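Long-range contacts in aromatic-amino-acid:2-oxoglutarate transaminase (Candida albicans, PDB 6HND), which probably transfers amino groups between aromatic amino acids, or 2-aminoadipate, and 2-oxo acids, using pyridoxal 5'-phosphate as cofactor: residues 142-147 with 157-162; 187-192 with 474-479. All blocks are in the same frame, centred on the assembly; numbering follows the deposited sequence.

Contact 1: 142-147 with 157-162; sequences FARDFI and DWNVFI
Arg-144, on helix 137-151, reaches across to strand 158-163 and takes hold of Asn-159 side-on, spending two nitrogens on a single oxygen. The bond from Arg-144 NH2 to Asn-159 OD1 is 3.0 Å long and meets a lone pair in the carbonyl plane. Its companion from Arg-144 NE to the same OD1, at 3.2 Å, comes in nearly along the C=O axis. OD1 lies in the guanidinium plane, and the amide is turned only 16° from it. An extended chain from CG to NE carries the head group this far, while Val-160 CG2 covers one guanidinium face. This is the partly exposed side of the contact, and here Gln-141 takes a further bond from Arg-144 NH1.

The buried part is apolar: Val-160 points at the helix, and its CG2 touches Arg-144 CG at 3.7 Å and reaches Ala-143 CB at a slacker 4.2 Å. Trp-158, with chi1 at 62°, brings its six-membered ring up to the helix. Its CH2 sets the ring edge against the backbone Arg-144 O at 3.8 Å, and the same atom lies 4.1 Å from Ile-147 CG2. Val-353 of the neighbouring strand 350-355 touches both Trp-158 and Ile-147, continuing the apolar layer onto the next strand.

The helix thus lies across an outermost strand of the large mixed sheet, the axes of helix segment 142-147 and strand segment 158-162 approaching to 8.5 Å. Asn-159 OD1 also receives a weak bond from Val-160 N, so three N-H groups converge on one amide oxygen; that should fix the amide's rotation and, with the arginine's charge beside it, probably polarises its carbonyl.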
loop_
_atom_site.group_PDB
_atom_site.type_symbol
_atom_site.label_atom_id
_atom_site.label_comp_id
_atom_site.label_asym_id
_atom_site.label_seq_id
_atom_site.Cartn_x
_atom_site.Cartn_y
_atom_site.Cartn_z
ATOM N N PHE B 142 1.918 -14.199 14.561
ATOM C CA PHE B 142 0.480 -14.520 14.735
ATOM C C PHE B 142 -0.056 -15.192 13.471
ATOM O O PHE B 142 -0.748 -16.202 13.605
ATOM C CB PHE B 142 -0.372 -13.300 15.042
ATOM C CG PHE B 142 -1.827 -13.536 14.760
ATOM C CD1 PHE B 142 -2.620 -14.178 15.688
ATOM C CD2 PHE B 142 -2.380 -13.162 13.551
ATOM C CE1 PHE B 142 -3.952 -14.415 15.415
ATOM C CE2 PHE B 142 -3.711 -13.410 13.282
ATOM C CZ PHE B 142 -4.486 -14.040 14.208
ATOM N N ALA B 143 0.257 -14.657 12.290
ATOM C CA ALA B 143 -0.187 -15.240 10.995
ATOM C C ALA B 143 0.397 -16.661 10.832
ATOM O O ALA B 143 -0.370 -17.526 10.402
ATOM C CB ALA B 143 0.144 -14.344 9.811
ATOM N N ARG B 144 1.678 -16.911 11.151
ATOM C CA ARG B 144 2.239 -18.296 11.117
ATOM C C ARG B 144 1.378 -19.205 12.012
ATOM O O ARG B 144 0.912 -20.239 11.535
ATOM C CB ARG B 144 3.699 -18.378 11.572
ATOM C CG ARG B 144 4.678 -17.703 10.622
ATOM C CD ARG B 144 6.159 -17.821 10.993
ATOM N NE ARG B 144 6.923 -16.883 10.170
ATOM C CZ ARG B 144 7.457 -15.723 10.570
ATOM N NH1 ARG B 144 7.379 -15.317 11.826
ATOM N NH2 ARG B 144 8.103 -14.973 9.693
ATOM N N ASP B 145 1.177 -18.812 13.266
ATOM C CA ASP B 145 0.503 -19.624 14.307
ATOM C C ASP B 145 -0.927 -19.933 13.865
ATOM O O ASP B 145 -1.358 -21.089 14.036
ATOM C CB ASP B 145 0.575 -18.906 15.655
ATOM C CG ASP B 145 1.990 -18.875 16.239
ATOM O OD1 ASP B 145 2.847 -19.577 15.697
ATOM O OD2 ASP B 145 2.225 -18.137 17.230
ATOM N N PHE B 146 -1.615 -18.939 13.291
ATOM C CA PHE B 146 -3.015 -19.025 12.811
ATOM C C PHE B 146 -3.091 -20.042 11.681
ATOM O O PHE B 146 -4.029 -20.850 11.680
ATOM C CB PHE B 146 -3.519 -17.650 12.357
ATOM C CG PHE B 146 -4.952 -17.621 11.892
ATOM C CD1 PHE B 146 -5.998 -17.685 12.801
ATOM C CD2 PHE B 146 -5.255 -17.500 10.544
ATOM C CE1 PHE B 146 -7.315 -17.670 12.367
ATOM C CE2 PHE B 146 -6.573 -17.487 10.114
ATOM C CZ PHE B 146 -7.600 -17.563 11.025
ATOM N N ILE B 147 -2.160 -19.965 10.720
ATOM C CA ILE B 147 -2.108 -20.898 9.552
ATOM C C ILE B 147 -1.705 -22.304 10.043
ATOM O O ILE B 147 -2.280 -23.284 9.569
ATOM C CB ILE B 147 -1.205 -20.337 8.438
ATOM C CG1 ILE B 147 -1.975 -19.330 7.593
ATOM C CG2 ILE B 147 -0.624 -21.411 7.540
ATOM C CD1 ILE B 147 -2.960 -19.963 6.630
ATOM N N ASP B 157 9.302 -25.382 4.432
ATOM C CA ASP B 157 10.041 -24.213 3.880
ATOM C C ASP B 157 9.075 -23.130 3.379
ATOM O O ASP B 157 9.311 -22.561 2.291
ATOM C CB ASP B 157 11.006 -24.666 2.780
ATOM C CG ASP B 157 12.275 -25.267 3.353
ATOM O OD1 ASP B 157 12.700 -24.822 4.454
ATOM O OD2 ASP B 157 12.817 -26.173 2.713
ATOM N N TRP B 158 8.036 -22.845 4.158
ATOM C CA TRP B 158 7.014 -21.818 3.849
ATOM C C TRP B 158 7.249 -20.615 4.752
ATOM O O TRP B 158 7.951 -20.760 5.797
ATOM C CB TRP B 158 5.594 -22.363 4.023
ATOM C CG TRP B 158 5.232 -22.817 5.405
ATOM C CD1 TRP B 158 5.396 -24.077 5.894
ATOM C CD2 TRP B 158 4.510 -22.094 6.419
ATOM N NE1 TRP B 158 4.859 -24.185 7.145
ATOM C CE2 TRP B 158 4.307 -22.990 7.500
ATOM C CE3 TRP B 158 4.015 -20.785 6.531
ATOM C CZ2 TRP B 158 3.682 -22.616 8.687
ATOM C CZ3 TRP B 158 3.418 -20.401 7.716
ATOM C CH2 TRP B 158 3.250 -21.308 8.775
ATOM N N ASN B 159 6.647 -19.492 4.382
ATOM C CA ASN B 159 6.680 -18.267 5.210
ATOM C C ASN B 159 5.443 -17.408 4.921
ATOM O O ASN B 159 4.698 -17.702 3.970
ATOM C CB ASN B 159 8.017 -17.552 4.985
ATOM C CG ASN B 159 8.363 -16.539 6.049
ATOM O OD1 ASN B 159 7.750 -16.502 7.134
ATOM N ND2 ASN B 159 9.311 -15.678 5.697
ATOM N N VAL B 160 5.212 -16.401 5.759
ATOM C CA VAL B 160 4.107 -15.437 5.582
ATOM C C VAL B 160 4.728 -14.075 5.246
ATOM O O VAL B 160 5.916 -13.883 5.497
ATOM C CB VAL B 160 3.174 -15.430 6.813
ATOM C CG1 VAL B 160 2.434 -16.740 6.934
ATOM C CG2 VAL B 160 3.885 -15.158 8.117
ATOM N N PHE B 161 3.906 -13.169 4.724
ATOM C CA PHE B 161 4.256 -11.787 4.322
ATOM C C PHE B 161 3.015 -10.899 4.493
ATOM O O PHE B 161 1.979 -11.193 3.877
ATOM C CB PHE B 161 4.719 -11.794 2.871
ATOM C CG PHE B 161 5.370 -10.525 2.424
ATOM C CD1 PHE B 161 4.610 -9.466 1.965
ATOM C CD2 PHE B 161 6.750 -10.407 2.423
ATOM C CE1 PHE B 161 5.220 -8.304 1.528
ATOM C CE2 PHE B 161 7.359 -9.253 1.969
ATOM C CZ PHE B 161 6.588 -8.203 1.522
ATOM N N ILE B 162 3.119 -9.852 5.302
ATOM C CA ILE B 162 1.987 -8.922 5.552
ATOM C C ILE B 162 1.727 -8.141 4.255
ATOM O O ILE B 162 2.693 -7.580 3.688
ATOM C CB ILE B 162 2.279 -8.001 6.745
ATOM C CG1 ILE B 162 2.572 -8.788 8.020
ATOM C CG2 ILE B 162 1.139 -7.008 6.930
ATOM C CD1 ILE B 162 1.579 -9.913 8.302
#

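Contact 2: 187-192 with 474-479; sequences EEFTFS and NMTVDL. With PLP (pyridoxal-5'-phosphate), chain E.
Phe-189 and Thr-476 form a lone antiparallel beta bridge between two loops whose closest ends are 282 residues apart in sequence. They are a non-hydrogen-bonded pair, with CA atoms 4.6 Å apart, and the bonds lie to either side: Thr-190 N gives to Met-475 O at 2.8 Å, and Val-477 N gives to Glu-188 O at 3.1 Å. Two CA-H...O contacts, from Phe-189 CA to Met-475 O and from Thr-476 CA to Glu-188 O, add to these bonds on the same two oxygens.

The side chains also meet. Phe-189 and Thr-476 run side by side in the same direction, the methyl CG2 of Thr-476 resting 3.5 Å from Phe-189 CE1. That methyl stands anti to its own carbonyl carbon, while OG1 turns back to bond Tyr-473 O. Val-477 points at the other loop and presses CG2 against Glu-187 O (3.5 Å) and Thr-190 CG2. Water closes both ends: one molecule donates to Glu-188 O and accepts from Asp-478 N, while a second accepts from Ser-192 OG and donates to Asn-474 O and Thr-476 O. Asp-478 then caps the helix that follows, through Phe-481 N.

Phe-191 turns away from this seam toward the cofactor. The pyridine ring lies over one face of the Phe-191 ring, with Phe-191 CE2 3.4 Å from PLP C6, and C6 sits over the rim of the phenyl ring rather than its centre. An aromatic residue spread against the pyridine ring, on the loop that follows strand 183-187 of the large sheet, is a familiar element of the PLP site in fold-type-I aminotransferases.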
loop_
_atom_site.group_PDB
_atom_site.type_symbol
_atom_site.label_atom_id
_atom_site.label_comp_id
_atom_site.label_asym_id
_atom_site.label_seq_id
_atom_site.Cartn_x
_atom_site.Cartn_y
_atom_site.Cartn_z
ATOM N N GLU B 187 -11.320 -19.071 -13.115
ATOM C CA GLU B 187 -12.772 -19.411 -13.027
ATOM C C GLU B 187 -13.565 -18.421 -13.888
ATOM O O GLU B 187 -13.362 -17.228 -13.728
ATOM C CB GLU B 187 -13.217 -19.460 -11.564
ATOM C CG GLU B 187 -12.558 -20.594 -10.797
ATOM C CD GLU B 187 -12.528 -20.490 -9.289
ATOM O OE1 GLU B 187 -12.527 -19.348 -8.784
ATOM O OE2 GLU B 187 -12.396 -21.549 -8.623
ATOM N N GLU B 188 -14.437 -18.933 -14.761
ATOM C CA GLU B 188 -15.125 -18.165 -15.831
ATOM C C GLU B 188 -15.949 -17.034 -15.217
ATOM O O GLU B 188 -16.078 -16.026 -15.902
ATOM C CB GLU B 188 -16.012 -19.046 -16.703
ATOM C CG GLU B 188 -17.230 -19.638 -16.008
ATOM C CD GLU B 188 -18.127 -20.417 -16.970
ATOM O OE1 GLU B 188 -18.201 -20.005 -18.167
ATOM O OE2 GLU B 188 -18.765 -21.441 -16.528
ATOM N N PHE B 189 -16.499 -17.225 -14.007
ATOM C CA PHE B 189 -17.022 -16.129 -13.145
ATOM C C PHE B 189 -16.051 -15.999 -11.982
ATOM O O PHE B 189 -15.733 -17.055 -11.346
ATOM C CB PHE B 189 -18.455 -16.368 -12.662
ATOM C CG PHE B 189 -19.406 -16.613 -13.803
ATOM C CD1 PHE B 189 -19.979 -15.556 -14.487
ATOM C CD2 PHE B 189 -19.692 -17.905 -14.214
ATOM C CE1 PHE B 189 -20.816 -15.777 -15.562
ATOM C CE2 PHE B 189 -20.519 -18.121 -15.305
ATOM C CZ PHE B 189 -21.067 -17.058 -15.982
ATOM N N THR B 190 -15.573 -14.780 -11.745
ATOM C CA THR B 190 -14.445 -14.552 -10.822
ATOM C C THR B 190 -14.561 -13.181 -10.140
ATOM O O THR B 190 -15.525 -12.404 -10.414
ATOM C CB THR B 190 -13.123 -14.735 -11.580
ATOM O OG1 THR B 190 -12.043 -14.881 -10.652
ATOM C CG2 THR B 190 -12.807 -13.580 -12.501
ATOM N N PHE B 191 -13.619 -12.934 -9.237
ATOM C CA PHE B 191 -13.274 -11.611 -8.681
ATOM C C PHE B 191 -12.567 -10.824 -9.789
ATOM O O PHE B 191 -11.341 -10.928 -9.944
ATOM C CB PHE B 191 -12.478 -11.813 -7.391
ATOM C CG PHE B 191 -12.136 -10.535 -6.681
ATOM C CD1 PHE B 191 -13.139 -9.742 -6.163
ATOM C CD2 PHE B 191 -10.821 -10.122 -6.554
ATOM C CE1 PHE B 191 -12.825 -8.554 -5.526
ATOM C CE2 PHE B 191 -10.513 -8.933 -5.913
ATOM C CZ PHE B 191 -11.519 -8.156 -5.395
ATOM N N SER B 192 -13.371 -10.086 -10.553
ATOM C CA SER B 192 -13.003 -9.189 -11.692
ATOM C C SER B 192 -11.688 -8.438 -11.475
ATOM O O SER B 192 -10.877 -8.373 -12.387
ATOM C CB SER B 192 -14.123 -8.206 -11.984
ATOM O OG SER B 192 -15.201 -8.882 -12.603
ATOM N N ASN B 474 -21.290 -9.361 -15.507
ATOM C CA ASN B 474 -20.271 -8.370 -15.069
ATOM C C ASN B 474 -19.059 -9.062 -14.422
ATOM O O ASN B 474 -18.061 -8.353 -14.139
ATOM C CB ASN B 474 -20.859 -7.320 -14.132
ATOM C CG ASN B 474 -21.597 -6.214 -14.863
ATOM O OD1 ASN B 474 -21.599 -6.152 -16.096
ATOM N ND2 ASN B 474 -22.215 -5.328 -14.098
ATOM N N MET B 475 -19.080 -10.371 -14.174
ATOM C CA MET B 475 -17.982 -10.983 -13.378
ATOM C C MET B 475 -17.297 -12.098 -14.162
ATOM O O MET B 475 -16.798 -13.045 -13.536
ATOM C CB MET B 475 -18.527 -11.494 -12.053
ATOM C CG MET B 475 -18.842 -10.345 -11.108
ATOM S SD MET B 475 -19.641 -10.935 -9.595
ATOM C CE MET B 475 -21.075 -11.725 -10.320
ATOM N N THR B 476 -17.202 -11.910 -15.474
ATOM C CA THR B 476 -16.723 -12.915 -16.441
ATOM C C THR B 476 -15.281 -12.611 -16.811
ATOM O O THR B 476 -14.923 -11.434 -16.835
ATOM C CB THR B 476 -17.592 -12.969 -17.701
ATOM O OG1 THR B 476 -17.675 -11.656 -18.263
ATOM C CG2 THR B 476 -18.973 -13.507 -17.395
ATOM N N VAL B 477 -14.504 -13.656 -17.098
ATOM C CA VAL B 477 -13.202 -13.535 -17.803
ATOM C C VAL B 477 -13.489 -13.159 -19.261
ATOM O O VAL B 477 -12.864 -12.218 -19.757
ATOM C CB VAL B 477 -12.404 -14.833 -17.668
ATOM C CG1 VAL B 477 -11.118 -14.771 -18.487
ATOM C CG2 VAL B 477 -12.135 -15.128 -16.187
ATOM N N ASP B 478 -14.458 -13.834 -19.879
ATOM C CA ASP B 478 -14.834 -13.663 -21.303
ATOM C C ASP B 478 -16.354 -13.814 -21.411
ATOM O O ASP B 478 -16.882 -14.914 -21.151
ATOM C CB ASP B 478 -14.102 -14.670 -22.199
ATOM C CG ASP B 478 -14.224 -14.358 -23.686
ATOM O OD1 ASP B 478 -15.343 -14.476 -24.240
ATOM O OD2 ASP B 478 -13.199 -13.994 -24.278
ATOM N N LEU B 479 -17.014 -12.745 -21.829
ATOM C CA LEU B 479 -18.482 -12.632 -21.869
ATOM C C LEU B 479 -19.047 -13.628 -22.885
ATOM O O LEU B 479 -19.973 -14.348 -22.509
ATOM C CB LEU B 479 -18.843 -11.183 -22.209
ATOM C CG LEU B 479 -20.330 -10.844 -22.092
ATOM C CD1 LEU B 479 -20.933 -11.475 -20.840
ATOM C CD2 LEU B 479 -20.541 -9.334 -22.097
HETATM N N1 PLP E . -11.070 -11.837 -3.510
HETATM C C2 PLP E . -12.338 -12.156 -3.281
HETATM C C2A PLP E . -12.810 -13.471 -3.799
HETATM C C3 PLP E . -13.186 -11.286 -2.541
HETATM O O3 PLP E . -14.485 -11.649 -2.317
HETATM C C4 PLP E . -12.672 -10.054 -2.058
HETATM C C4A PLP E . -13.526 -9.194 -1.204
HETATM C C5 PLP E . -11.315 -9.761 -2.311
HETATM C C6 PLP E . -10.585 -10.666 -3.045
HETATM C C5A PLP E . -10.671 -8.450 -1.942
HETATM O O4P PLP E . -10.346 -8.290 -0.535
HETATM P P PLP E . -9.546 -6.969 -0.042
HETATM O O1P PLP E . -8.556 -6.610 -1.143
HETATM O O2P PLP E . -8.949 -7.463 1.274
HETATM O O3P PLP E . -10.569 -5.896 0.150
HETATM O O HOH W 1 -15.616 -16.021 -18.590
HETATM O O HOH W 2 -15.437 -9.016 -15.218
#

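Overall arrangement
Contacts 1 and 2 follow one another along the chain and lie on opposite sides of its centre, with their own centres 30 Å apart and nearest atoms about 16 Å apart. Each borders an outermost strand of the same seven-stranded sheet: contact 1 includes strand 158-163, and contact 2 lies against strand 204-208. The cofactor lies nearer the second, which supplies Phe-191 directly and places the Met-475 side chain about 4 Å from that of PLP-binding Asn-252. In contact 1 the Ala-143 side chain is about 11 Å from that of Thr-338, which hydrogen-bonds PLP. Contact 1 is thus helix-on-sheet packing away from the cofactor, whereas contact 2 holds one residue of the PLP pocket.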